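Local coordinates for protein C-1-tetrahydrofolate synthase, cytoplasmic, putative (Trypanosoma brucei, PDB 4CJX) that probably interconverts one-carbon derivatives of tetrahydrofolate as a homodimeric, NADP-dependent methylenetetrahydrofolate dehydrogenase and methenyltetrahydrofolate cyclohydrolase, at residues V254-G258 / T290-V296. Residues are numbered along the deposited sequence; the frame is centred on the assembly and turned at random.
Sequences VIDVG and TPVPGGV. With 9L9 ((2S)-2-[[4-[[2,4-bis(azanyl)-6-oxidanylidene-1H-pyrimidin-5-yl]carbamoylamino]phenyl]carbonylamino]pentanedioic acid), chain G.
T290 reaches across to the strand end with its hydroxyl: OG1 takes the backbone N-H of D256 at 3.0 Å, nearly straight at 167°. With chi1 at 64°, OG1 sits between the threonine's own N and carbonyl carbon, facing the strand, while CG2 is turned to the CD1 end of I255. A weak bond from T290 N to V254 O lies one step back. Further along, V292 sets CG2 over one face of the D256 carboxylate, 3.7 Å from CG, the two side chains at roughly a right angle; the same methyl also packs on the carbonyl oxygens of D256 and G258. V296 closes the other flank, its CG2 3.6 Å from CG2 of I255 and close to D256 O as well.

Two waters join the segments. One donates to D256 OD2 and to T290 O; the other bridges D256 O, T290 OG1 and P291 O and accepts from V296 N, 2.9 Å away, which links the loop that leads into helix 296-316 to the strand end.

This is the carboxyl end of the parallel sheet of the Rossmann-type NAD(P)-binding domain, where the neighbouring strands 253-256 and 288-289 run out into loops. D256 makes an Asx turn here, OD1 accepting from G258 N on its anti side, 30° out of the carboxylate plane. The backbone N-H of D276 donates to OD1 and that of V277 to OD2, which holds the carboxylate's rotation. Behind the strand, I255, V257 and V296 all pack on helix 166-178. On the far side of the loop, after the cis peptide before P293, G294 N gives a weak hydrogen bond to the inhibitor carboxylate oxygen O of 9L9, and P293 CB touches that oxygen at 3.4 Å.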
ATOM      1  N   VAL B 254     -12.580   9.205  16.920  1.00 14.23           N
ATOM      2  CA  VAL B 254     -13.360   8.389  16.010  1.00 14.01           C
ATOM      3  C   VAL B 254     -13.676   9.246  14.786  1.00 14.39           C
ATOM      4  O   VAL B 254     -14.303  10.296  14.918  1.00 14.79           O
ATOM      5  CB  VAL B 254     -14.660   7.961  16.729  1.00 14.61           C
ATOM      6  CG1 VAL B 254     -15.592   7.214  15.818  1.00 14.58           C
ATOM      7  CG2 VAL B 254     -14.314   7.117  17.955  1.00 14.81           C
ATOM      8  N   ILE B 255     -13.247   8.782  13.613  1.00 14.16           N
ATOM      9  CA  ILE B 255     -13.421   9.469  12.354  1.00 14.51           C
ATOM     10  C   ILE B 255     -14.305   8.598  11.480  1.00 14.51           C
ATOM     11  O   ILE B 255     -13.913   7.504  11.064  1.00 13.73           O
ATOM     12  CB  ILE B 255     -12.103   9.702  11.605  1.00 14.94           C
ATOM     13  CG1 ILE B 255     -11.012  10.267  12.498  1.00 15.45           C
ATOM     14  CG2 ILE B 255     -12.335  10.636  10.429  1.00 15.86           C
ATOM     15  CD1 ILE B 255     -11.353  11.570  13.179  1.00 16.13           C
ATOM     16  N   ASP B 256     -15.508   9.100  11.213  1.00 15.11           N
ATOM     17  CA  ASP B 256     -16.514   8.365  10.478  1.00 15.60           C
ATOM     18  C   ASP B 256     -16.567   8.765   9.006  1.00 15.92           C
ATOM     19  O   ASP B 256     -17.162   9.783   8.650  1.00 16.97           O
ATOM     20  CB  ASP B 256     -17.880   8.570  11.137  1.00 15.98           C
ATOM     21  CG  ASP B 256     -18.903   7.577  10.664  1.00 16.49           C
ATOM     22  OD1 ASP B 256     -18.609   6.843   9.697  1.00 16.77           O
ATOM     23  OD2 ASP B 256     -20.018   7.521  11.260  1.00 17.84           O
ATOM     24  N   VAL B 257     -15.986   7.931   8.160  1.00 15.91           N
ATOM     25  CA  VAL B 257     -15.949   8.142   6.708  1.00 16.83           C
ATOM     26  C   VAL B 257     -17.157   7.544   5.968  1.00 17.76           C
ATOM     27  O   VAL B 257     -17.399   7.874   4.830  1.00 18.11           O
ATOM     28  CB  VAL B 257     -14.644   7.547   6.117  1.00 16.91           C
ATOM     29  CG1 VAL B 257     -14.446   7.986   4.668  1.00 18.36           C
ATOM     30  CG2 VAL B 257     -13.458   7.969   6.960  1.00 16.76           C
ATOM     31  N   GLY B 258     -17.924   6.675   6.610  1.00 18.84           N
ATOM     32  CA  GLY B 258     -19.091   6.084   5.968  1.00 20.13           C
ATOM     33  C   GLY B 258     -20.056   7.134   5.440  1.00 21.82           C
ATOM     34  O   GLY B 258     -20.310   8.148   6.100  1.00 22.64           O
ATOM     35  N   THR B 290     -16.531  12.552  14.602  1.00 13.94           N
ATOM     36  CA  THR B 290     -17.076  13.337  13.506  1.00 14.64           C
ATOM     37  C   THR B 290     -18.459  12.822  13.102  1.00 15.01           C
ATOM     38  O   THR B 290     -18.672  11.594  13.035  1.00 15.14           O
ATOM     39  CB  THR B 290     -16.199  13.322  12.258  1.00 14.89           C
ATOM     40  OG1 THR B 290     -16.134  11.986  11.740  1.00 14.93           O
ATOM     41  CG2 THR B 290     -14.805  13.842  12.554  1.00 15.13           C
ATOM     42  N   PRO B 291     -19.388  13.753  12.780  1.00 15.40           N
ATOM     43  CA  PRO B 291     -20.731  13.410  12.418  1.00 15.79           C
ATOM     44  C   PRO B 291     -20.847  13.123  10.925  1.00 15.89           C
ATOM     45  O   PRO B 291     -19.985  13.512  10.134  1.00 15.61           O
ATOM     46  CB  PRO B 291     -21.497  14.686  12.759  1.00 16.54           C
ATOM     47  CG  PRO B 291     -20.541  15.773  12.383  1.00 16.66           C
ATOM     48  CD  PRO B 291     -19.161  15.201  12.629  1.00 16.13           C
ATOM     49  N   VAL B 292     -21.928  12.444  10.573  1.00 16.25           N
ATOM     50  CA  VAL B 292     -22.305  12.173   9.201  1.00 16.68           C
ATOM     51  C   VAL B 292     -23.792  12.481   9.049  1.00 18.04           C
ATOM     52  O   VAL B 292     -24.611  11.841   9.703  1.00 18.23           O
ATOM     53  CB  VAL B 292     -22.080  10.696   8.850  1.00 15.91           C
ATOM     54  CG1 VAL B 292     -22.714  10.372   7.507  1.00 16.19           C
ATOM     55  CG2 VAL B 292     -20.574  10.372   8.836  1.00 15.81           C
ATOM     56  N   PRO B 293     -24.158  13.438   8.176  1.00 19.65           N
ATOM     57  CA  PRO B 293     -23.305  14.284   7.326  1.00 19.69           C
ATOM     58  C   PRO B 293     -22.587  15.350   8.128  1.00 19.67           C
ATOM     59  O   PRO B 293     -22.836  15.519   9.329  1.00 20.11           O
ATOM     60  CB  PRO B 293     -24.303  14.917   6.361  1.00 20.91           C
ATOM     61  CG  PRO B 293     -25.556  15.040   7.184  1.00 21.62           C
ATOM     62  CD  PRO B 293     -25.582  13.812   8.059  1.00 20.82           C
ATOM     63  N   GLY B 294     -21.650  16.023   7.479  1.00 19.82           N
ATOM     64  CA  GLY B 294     -21.026  17.215   8.022  1.00 19.82           C
ATOM     65  C   GLY B 294     -19.672  17.032   8.664  1.00 19.16           C
ATOM     66  O   GLY B 294     -19.215  17.931   9.375  1.00 19.15           O
ATOM     67  N   GLY B 295     -19.018  15.889   8.419  1.00 18.58           N
ATOM     68  CA  GLY B 295     -17.724  15.594   9.032  1.00 17.66           C
ATOM     69  C   GLY B 295     -16.682  15.449   7.956  1.00 17.85           C
ATOM     70  O   GLY B 295     -16.161  16.451   7.454  1.00 18.81           O
ATOM     71  N   VAL B 296     -16.409  14.211   7.556  1.00 17.02           N
ATOM     72  CA  VAL B 296     -15.374  13.948   6.585  1.00 16.73           C
ATOM     73  C   VAL B 296     -15.712  14.493   5.175  1.00 17.44           C
ATOM     74  O   VAL B 296     -14.830  14.990   4.486  1.00 17.13           O
ATOM     75  CB  VAL B 296     -15.006  12.443   6.545  1.00 15.94           C
ATOM     76  CG1 VAL B 296     -14.018  12.158   5.425  1.00 16.00           C
ATOM     77  CG2 VAL B 296     -14.401  12.017   7.868  1.00 15.28           C
TER
HETATM   78  N2A 9L9 G1298     -13.199   9.930  -8.127  1.00 18.23           N
HETATM   79  N1  9L9 G1298     -14.871   9.284  -6.502  1.00 19.32           N
HETATM   80  C2  9L9 G1298     -13.785  10.041  -6.785  1.00 17.71           C
HETATM   81  N3  9L9 G1298     -13.201  10.898  -5.854  1.00 17.13           N
HETATM   82  C4  9L9 G1298     -13.870  10.891  -4.622  1.00 16.95           C
HETATM   83  O4A 9L9 G1298     -13.343  11.639  -3.814  1.00 17.14           O
HETATM   84  N5A 9L9 G1298     -15.688  10.289  -3.116  1.00 20.26           N
HETATM   85  C5  9L9 G1298     -14.987  10.111  -4.297  1.00 19.28           C
HETATM   86  C6  9L9 G1298     -15.473   9.325  -5.294  1.00 18.98           C
HETATM   87  N7  9L9 G1298     -16.639   8.477  -5.051  1.00 20.03           N
HETATM   88  O8A 9L9 G1298     -16.332  12.440  -3.520  1.00 19.83           O
HETATM   89  N9  9L9 G1298     -17.026  11.395  -1.651  1.00 19.63           N
HETATM   90  C1B 9L9 G1298     -17.733  12.409  -1.069  1.00 20.47           C
HETATM   91  C2B 9L9 G1298     -18.542  12.078   0.036  1.00 21.39           C
HETATM   92  C3B 9L9 G1298     -19.320  13.034   0.692  1.00 21.86           C
HETATM   93  C4B 9L9 G1298     -19.324  14.365   0.268  1.00 22.41           C
HETATM   94  C5B 9L9 G1298     -18.475  14.709  -0.806  1.00 22.33           C
HETATM   95  C6B 9L9 G1298     -17.702  13.750  -1.473  1.00 20.45           C
HETATM   96  C7B 9L9 G1298     -20.118  15.407   1.034  1.00 23.15           C
HETATM   97  O7B 9L9 G1298     -19.692  16.537   1.027  1.00 22.30           O
HETATM   98  CAW 9L9 G1298     -16.361  11.430  -2.836  1.00 20.61           C
HETATM   99  N   9L9 G1298     -21.204  15.094   1.775  1.00 25.83           N
HETATM  100  CA  9L9 G1298     -21.942  16.025   2.621  1.00 26.56           C
HETATM  101  C   9L9 G1298     -21.565  15.747   4.057  1.00 27.59           C
HETATM  102  OXT 9L9 G1298     -21.132  14.614   4.314  1.00 28.07           O
HETATM  103  CB  9L9 G1298     -23.443  15.868   2.576  1.00 28.22           C
HETATM  104  CG  9L9 G1298     -23.913  15.309   1.248  1.00 30.63           C
HETATM  105  CD  9L9 G1298     -25.385  15.545   1.126  1.00 31.62           C
HETATM  106  OE1 9L9 G1298     -25.790  16.705   1.213  1.00 35.68           O
HETATM  107  OE2 9L9 G1298     -26.136  14.576   0.948  1.00 35.05           O
HETATM  108  O   9L9 G1298     -21.709  16.616   4.951  1.00 27.83           O
HETATM  109  O   HOH W   1     -20.564   9.344  13.019  1.00 13.79           O
HETATM  110  O   HOH W   2     -17.613  12.242   9.260  1.00 15.82           O